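Local atomic coordinates of glutathione S-transferase domain (Burkholderia graminis, PDB entry 4MF5), a protein that binds glutathione and probably acts as a glutathione transferase, joining the tripeptide's thiol to electrophilic compounds. Residues T50-E62 against Y201-N214. Residues are numbered along the deposited sequence; the frame is centred on the assembly and turned at random.
Sequences TPNGVKVSIMLEE and YSIADIATFPWVRN. With GSH (glutathione), chain D.
P51 and W211 meet at the glutathione end of this helix pair. CB of P51 sits over one face of the indole, 3.5 Å from the centroid of the five-membered ring. CG of the same proline touches CG of N214 at 3.3 Å, and the two side chains cross at about a right angle. The indole edge is used as well. NE1 of W211 donates to OD1 of N52 over 2.9 Å, with an N-H...O angle of 159°. The acceptor lies in the ring plane, but the donor stands above the carbonyl plane of N52, and amide and ring are 56° apart. This bond helps fix the rotation of the N52 amide, whose ND2 gives a weak hydrogen bond to OE1 of glutathione. W211 is thus a second-shell residue behind a ligand-binding one.

The extended K55 chain runs beside A207, with its CE 3.3 Å from A207 O. Its NZ bonds to Q144 and S112 and only weakly to N52 OD1. P210 fits its CB against CG2 of V54 at 3.6 Å. Further along, CG2 of I206 points away from its own backbone N, which brings it against O of K55 and CG2 of I58. The M59 chain is bent at chi2, and its CE reaches CG2 of I203 at 3.6 Å. At the far end the hydroxyl of Y201 makes a weak hydrogen bond to OE2 of E62. That oxygen also forms a salt bridge with R243, which also makes a cation-pi contact with Y201.

S202 and D205 form a capping box at the start of helix 203-216. The axes of segments 51-62 and 203-214 come within 8.6 Å and lie 140° apart in direction, so the helices run roughly antiparallel. This buried packing joins the thioredoxin-like N-terminal domain to the helical C-terminal domain, the two-domain architecture of cytosolic glutathione transferases.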
loop_
_atom_site.group_PDB
_atom_site.type_symbol
_atom_site.label_atom_id
_atom_site.label_comp_id
_atom_site.label_asym_id
_atom_site.label_seq_id
_atom_site.Cartn_x
_atom_site.Cartn_y
_atom_site.Cartn_z
ATOM N N THR A 50 8.353 4.852 -15.013
ATOM C CA THR A 50 9.003 4.368 -13.814
ATOM C C THR A 50 8.230 3.160 -13.305
ATOM O O THR A 50 7.151 2.888 -13.783
ATOM C CB THR A 50 8.965 5.472 -12.761
ATOM O OG1 THR A 50 7.592 5.719 -12.469
ATOM C CG2 THR A 50 9.642 6.746 -13.264
ATOM N N PRO A 51 8.732 2.455 -12.279
ATOM C CA PRO A 51 7.996 1.236 -11.884
ATOM C C PRO A 51 6.546 1.456 -11.505
ATOM O O PRO A 51 5.680 0.644 -11.874
ATOM C CB PRO A 51 8.826 0.695 -10.724
ATOM C CG PRO A 51 10.179 1.198 -11.018
ATOM C CD PRO A 51 10.054 2.540 -11.647
ATOM N N ASN A 52 6.238 2.495 -10.748
ATOM C CA ASN A 52 4.851 2.708 -10.367
ATOM C C ASN A 52 3.995 3.074 -11.571
ATOM O O ASN A 52 2.832 2.671 -11.636
ATOM C CB ASN A 52 4.717 3.765 -9.289
ATOM C CG ASN A 52 5.317 3.320 -7.970
ATOM O OD1 ASN A 52 5.362 2.122 -7.678
ATOM N ND2 ASN A 52 5.720 4.273 -7.137
ATOM N N GLY A 53 4.534 3.842 -12.515
ATOM C CA GLY A 53 3.799 4.194 -13.702
ATOM C C GLY A 53 3.513 3.011 -14.600
ATOM O O GLY A 53 2.394 2.846 -15.107
ATOM N N VAL A 54 4.514 2.169 -14.817
ATOM C CA VAL A 54 4.325 1.058 -15.725
ATOM C C VAL A 54 3.398 0.006 -15.164
ATOM O O VAL A 54 2.817 -0.758 -15.929
ATOM C CB VAL A 54 5.649 0.419 -16.212
ATOM C CG1 VAL A 54 6.518 1.463 -16.894
ATOM C CG2 VAL A 54 6.374 -0.318 -15.102
ATOM N N LYS A 55 3.190 -0.083 -13.851
ATOM C CA LYS A 55 2.151 -0.970 -13.369
ATOM C C LYS A 55 0.858 -0.681 -14.126
ATOM O O LYS A 55 0.127 -1.611 -14.510
ATOM C CB LYS A 55 1.881 -0.758 -11.873
ATOM C CG LYS A 55 3.018 -1.060 -10.920
ATOM C CD LYS A 55 2.605 -0.656 -9.513
ATOM C CE LYS A 55 3.694 -0.652 -8.467
ATOM N NZ LYS A 55 3.174 -0.110 -7.195
ATOM N N VAL A 56 0.515 0.602 -14.233
ATOM C CA VAL A 56 -0.759 0.993 -14.801
ATOM C C VAL A 56 -0.784 0.845 -16.318
ATOM O O VAL A 56 -1.749 0.337 -16.864
ATOM C CB VAL A 56 -1.157 2.383 -14.313
ATOM C CG1 VAL A 56 -2.436 2.849 -14.989
ATOM C CG2 VAL A 56 -1.325 2.359 -12.802
ATOM N N SER A 57 0.249 1.309 -17.015
ATOM C CA SER A 57 0.265 1.114 -18.465
ATOM C C SER A 57 0.308 -0.374 -18.821
ATOM O O SER A 57 -0.351 -0.782 -19.794
ATOM C CB SER A 57 1.402 1.885 -19.112
ATOM O OG SER A 57 2.614 1.603 -18.460
ATOM N N ILE A 58 1.044 -1.196 -18.063
ATOM C CA ILE A 58 1.014 -2.630 -18.298
ATOM C C ILE A 58 -0.402 -3.173 -18.118
ATOM O O ILE A 58 -0.898 -3.938 -18.937
ATOM C CB ILE A 58 2.015 -3.382 -17.410
ATOM C CG1 ILE A 58 3.455 -3.024 -17.833
ATOM C CG2 ILE A 58 1.759 -4.876 -17.454
ATOM C CD1 ILE A 58 4.517 -3.466 -16.844
ATOM N N MET A 59 -1.076 -2.794 -17.036
ATOM C CA MET A 59 -2.444 -3.265 -16.808
ATOM C C MET A 59 -3.369 -2.887 -17.975
ATOM O O MET A 59 -4.189 -3.690 -18.436
ATOM C CB MET A 59 -2.960 -2.688 -15.494
ATOM C CG MET A 59 -4.388 -3.090 -15.149
ATOM S SD MET A 59 -4.524 -4.868 -14.863
ATOM C CE MET A 59 -6.199 -4.912 -14.221
ATOM N N LEU A 60 -3.250 -1.662 -18.459
ATOM C CA LEU A 60 -4.041 -1.205 -19.585
ATOM C C LEU A 60 -3.738 -2.006 -20.838
ATOM O O LEU A 60 -4.650 -2.393 -21.576
ATOM C CB LEU A 60 -3.834 0.297 -19.810
ATOM C CG LEU A 60 -4.405 1.174 -18.696
ATOM C CD1 LEU A 60 -3.792 2.570 -18.730
ATOM C CD2 LEU A 60 -5.923 1.253 -18.755
ATOM N N GLU A 61 -2.461 -2.265 -21.110
ATOM C CA GLU A 61 -2.089 -3.058 -22.269
ATOM C C GLU A 61 -2.547 -4.503 -22.142
ATOM O O GLU A 61 -2.975 -5.096 -23.129
ATOM C CB GLU A 61 -0.566 -2.996 -22.479
ATOM C CG GLU A 61 -0.065 -1.620 -22.891
ATOM C CD GLU A 61 -0.486 -1.190 -24.277
ATOM O OE1 GLU A 61 -0.883 -2.049 -25.091
ATOM O OE2 GLU A 61 -0.374 0.023 -24.563
ATOM N N GLU A 62 -2.480 -5.081 -20.949
ATOM C CA GLU A 62 -2.917 -6.457 -20.739
ATOM C C GLU A 62 -4.413 -6.599 -20.970
ATOM O O GLU A 62 -4.865 -7.560 -21.599
ATOM C CB GLU A 62 -2.586 -6.916 -19.313
ATOM C CG GLU A 62 -1.102 -7.132 -19.053
ATOM C CD GLU A 62 -0.518 -8.430 -19.557
ATOM O OE1 GLU A 62 -1.253 -9.217 -20.213
ATOM O OE2 GLU A 62 0.677 -8.670 -19.295
ATOM N N TYR A 201 -1.941 -15.323 -13.725
ATOM C CA TYR A 201 -1.297 -14.018 -13.743
ATOM C C TYR A 201 -2.317 -12.965 -13.303
ATOM O O TYR A 201 -3.474 -13.029 -13.710
ATOM C CB TYR A 201 -0.840 -13.760 -15.178
ATOM C CG TYR A 201 -0.265 -12.409 -15.495
ATOM C CD1 TYR A 201 1.009 -12.048 -15.080
ATOM C CD2 TYR A 201 -0.968 -11.509 -16.294
ATOM C CE1 TYR A 201 1.576 -10.840 -15.468
ATOM C CE2 TYR A 201 -0.421 -10.306 -16.674
ATOM C CZ TYR A 201 0.870 -9.983 -16.287
ATOM O OH TYR A 201 1.492 -8.823 -16.711
ATOM N N SER A 202 -1.881 -11.996 -12.510
ATOM C CA SER A 202 -2.817 -11.066 -11.906
ATOM C C SER A 202 -2.200 -9.709 -11.648
ATOM O O SER A 202 -0.989 -9.497 -11.818
ATOM C CB SER A 202 -3.328 -11.627 -10.569
ATOM O OG SER A 202 -2.332 -11.512 -9.547
ATOM N N ILE A 203 -3.012 -8.812 -11.104
ATOM C CA ILE A 203 -2.536 -7.527 -10.661
ATOM C C ILE A 203 -1.427 -7.631 -9.617
ATOM O O ILE A 203 -0.651 -6.683 -9.471
ATOM C CB ILE A 203 -3.685 -6.618 -10.148
ATOM C CG1 ILE A 203 -4.447 -7.221 -8.965
ATOM C CG2 ILE A 203 -4.584 -6.226 -11.302
ATOM C CD1 ILE A 203 -5.419 -6.254 -8.340
ATOM N N ALA A 204 -1.353 -8.723 -8.846
ATOM C CA ALA A 204 -0.233 -8.852 -7.919
ATOM C C ALA A 204 1.108 -8.904 -8.658
ATOM O O ALA A 204 2.103 -8.303 -8.229
ATOM C CB ALA A 204 -0.413 -10.082 -7.039
ATOM N N ASP A 205 1.147 -9.643 -9.759
ATOM C CA ASP A 205 2.372 -9.732 -10.567
ATOM C C ASP A 205 2.683 -8.394 -11.227
ATOM O O ASP A 205 3.839 -7.952 -11.281
ATOM C CB ASP A 205 2.204 -10.841 -11.614
ATOM C CG ASP A 205 1.764 -12.144 -10.975
ATOM O OD1 ASP A 205 2.565 -12.701 -10.191
ATOM O OD2 ASP A 205 0.616 -12.560 -11.255
ATOM N N ILE A 206 1.650 -7.754 -11.768
ATOM C CA ILE A 206 1.811 -6.468 -12.424
ATOM C C ILE A 206 2.347 -5.410 -11.455
ATOM O O ILE A 206 3.155 -4.568 -11.834
ATOM C CB ILE A 206 0.490 -6.044 -13.091
ATOM C CG1 ILE A 206 0.145 -7.033 -14.219
ATOM C CG2 ILE A 206 0.584 -4.618 -13.609
ATOM C CD1 ILE A 206 -1.238 -6.836 -14.817
ATOM N N ALA A 207 1.904 -5.464 -10.192
ATOM C CA ALA A 207 2.406 -4.522 -9.194
ATOM C C ALA A 207 3.872 -4.769 -8.883
ATOM O O ALA A 207 4.625 -3.844 -8.607
ATOM C CB ALA A 207 1.593 -4.613 -7.923
ATOM N N THR A 208 4.272 -6.042 -8.839
ATOM C CA THR A 208 5.519 -6.463 -8.207
ATOM C C THR A 208 6.693 -6.532 -9.177
ATOM O O THR A 208 7.782 -6.020 -8.892
ATOM C CB THR A 208 5.300 -7.816 -7.521
ATOM O OG1 THR A 208 4.250 -7.698 -6.555
ATOM C CG2 THR A 208 6.546 -8.310 -6.840
ATOM N N PHE A 209 6.518 -7.193 -10.307
ATOM C CA PHE A 209 7.664 -7.444 -11.192
ATOM C C PHE A 209 8.296 -6.195 -11.812
ATOM O O PHE A 209 9.502 -6.213 -12.027
ATOM C CB PHE A 209 7.374 -8.554 -12.196
ATOM C CG PHE A 209 7.241 -9.891 -11.517
ATOM C CD1 PHE A 209 8.365 -10.542 -11.025
ATOM C CD2 PHE A 209 6.002 -10.458 -11.276
ATOM C CE1 PHE A 209 8.244 -11.722 -10.324
ATOM C CE2 PHE A 209 5.879 -11.631 -10.571
ATOM C CZ PHE A 209 7.011 -12.266 -10.087
ATOM N N PRO A 210 7.558 -5.087 -12.037
ATOM C CA PRO A 210 8.258 -3.879 -12.490
ATOM C C PRO A 210 9.313 -3.398 -11.486
ATOM O O PRO A 210 10.330 -2.811 -11.872
ATOM C CB PRO A 210 7.133 -2.848 -12.660
ATOM C CG PRO A 210 5.947 -3.705 -13.009
ATOM C CD PRO A 210 6.088 -4.882 -12.079
ATOM N N TRP A 211 9.055 -3.624 -10.203
ATOM C CA TRP A 211 10.001 -3.249 -9.158
ATOM C C TRP A 211 11.195 -4.194 -9.090
ATOM O O TRP A 211 12.313 -3.754 -8.882
ATOM C CB TRP A 211 9.281 -3.112 -7.821
ATOM C CG TRP A 211 8.723 -1.739 -7.642
ATOM C CD1 TRP A 211 7.441 -1.311 -7.850
ATOM C CD2 TRP A 211 9.482 -0.588 -7.310
ATOM N NE1 TRP A 211 7.356 0.026 -7.638
ATOM C CE2 TRP A 211 8.594 0.500 -7.296
ATOM C CE3 TRP A 211 10.833 -0.369 -7.044
ATOM C CZ2 TRP A 211 9.013 1.795 -7.005
ATOM C CZ3 TRP A 211 11.243 0.934 -6.753
ATOM C CH2 TRP A 211 10.343 1.985 -6.738
ATOM N N VAL A 212 10.964 -5.500 -9.245
ATOM C CA VAL A 212 12.077 -6.438 -9.339
ATOM C C VAL A 212 12.957 -6.071 -10.538
ATOM O O VAL A 212 14.188 -6.020 -10.438
ATOM C CB VAL A 212 11.590 -7.896 -9.400
ATOM C CG1 VAL A 212 12.787 -8.834 -9.495
ATOM C CG2 VAL A 212 10.736 -8.258 -8.202
ATOM N N ARG A 213 12.308 -5.807 -11.676
ATOM C CA ARG A 213 13.013 -5.400 -12.892
ATOM C C ARG A 213 13.898 -4.178 -12.612
ATOM O O ARG A 213 15.082 -4.148 -12.961
ATOM C CB ARG A 213 12.009 -5.102 -13.998
ATOM C CG ARG A 213 12.609 -4.544 -15.267
ATOM C CD ARG A 213 11.527 -4.286 -16.302
ATOM N NE ARG A 213 12.060 -3.723 -17.539
ATOM C CZ ARG A 213 12.237 -2.435 -17.763
ATOM N NH1 ARG A 213 11.935 -1.536 -16.836
ATOM N NH2 ARG A 213 12.718 -2.028 -18.928
ATOM N N ASN A 214 13.328 -3.147 -11.999
ATOM C CA ASN A 214 14.052 -1.890 -11.753
ATOM C C ASN A 214 15.207 -2.101 -10.781
ATOM O O ASN A 214 16.275 -1.501 -10.932
ATOM C CB ASN A 214 13.027 -0.874 -11.166
ATOM C CG ASN A 214 13.442 0.577 -11.197
ATOM O OD1 ASN A 214 13.664 1.137 -12.250
ATOM N ND2 ASN A 214 13.406 1.233 -10.024
HETATM C CG1 GSH D . 4.470 6.870 -7.118
HETATM C CD1 GSH D . 5.519 7.200 -8.124
HETATM O OE1 GSH D . 5.974 6.391 -8.948
HETATM N N2 GSH D . 5.918 8.442 -8.085
HETATM C CA2 GSH D . 7.292 8.883 -8.134
HETATM C C2 GSH D . 7.159 10.296 -8.565
HETATM O O2 GSH D . 6.128 10.657 -9.239
HETATM C CB2 GSH D . 8.311 8.279 -9.063
HETATM S SG2 GSH D . 7.688 6.977 -10.108
HETATM N N3 GSH D . 8.120 11.111 -8.183
HETATM C CA3 GSH D . 7.976 12.535 -8.357
HETATM C C3 GSH D . 8.565 13.254 -7.166
HETATM O O31 GSH D . 9.124 12.564 -6.287
HETATM O O32 GSH D . 8.490 14.499 -7.080
#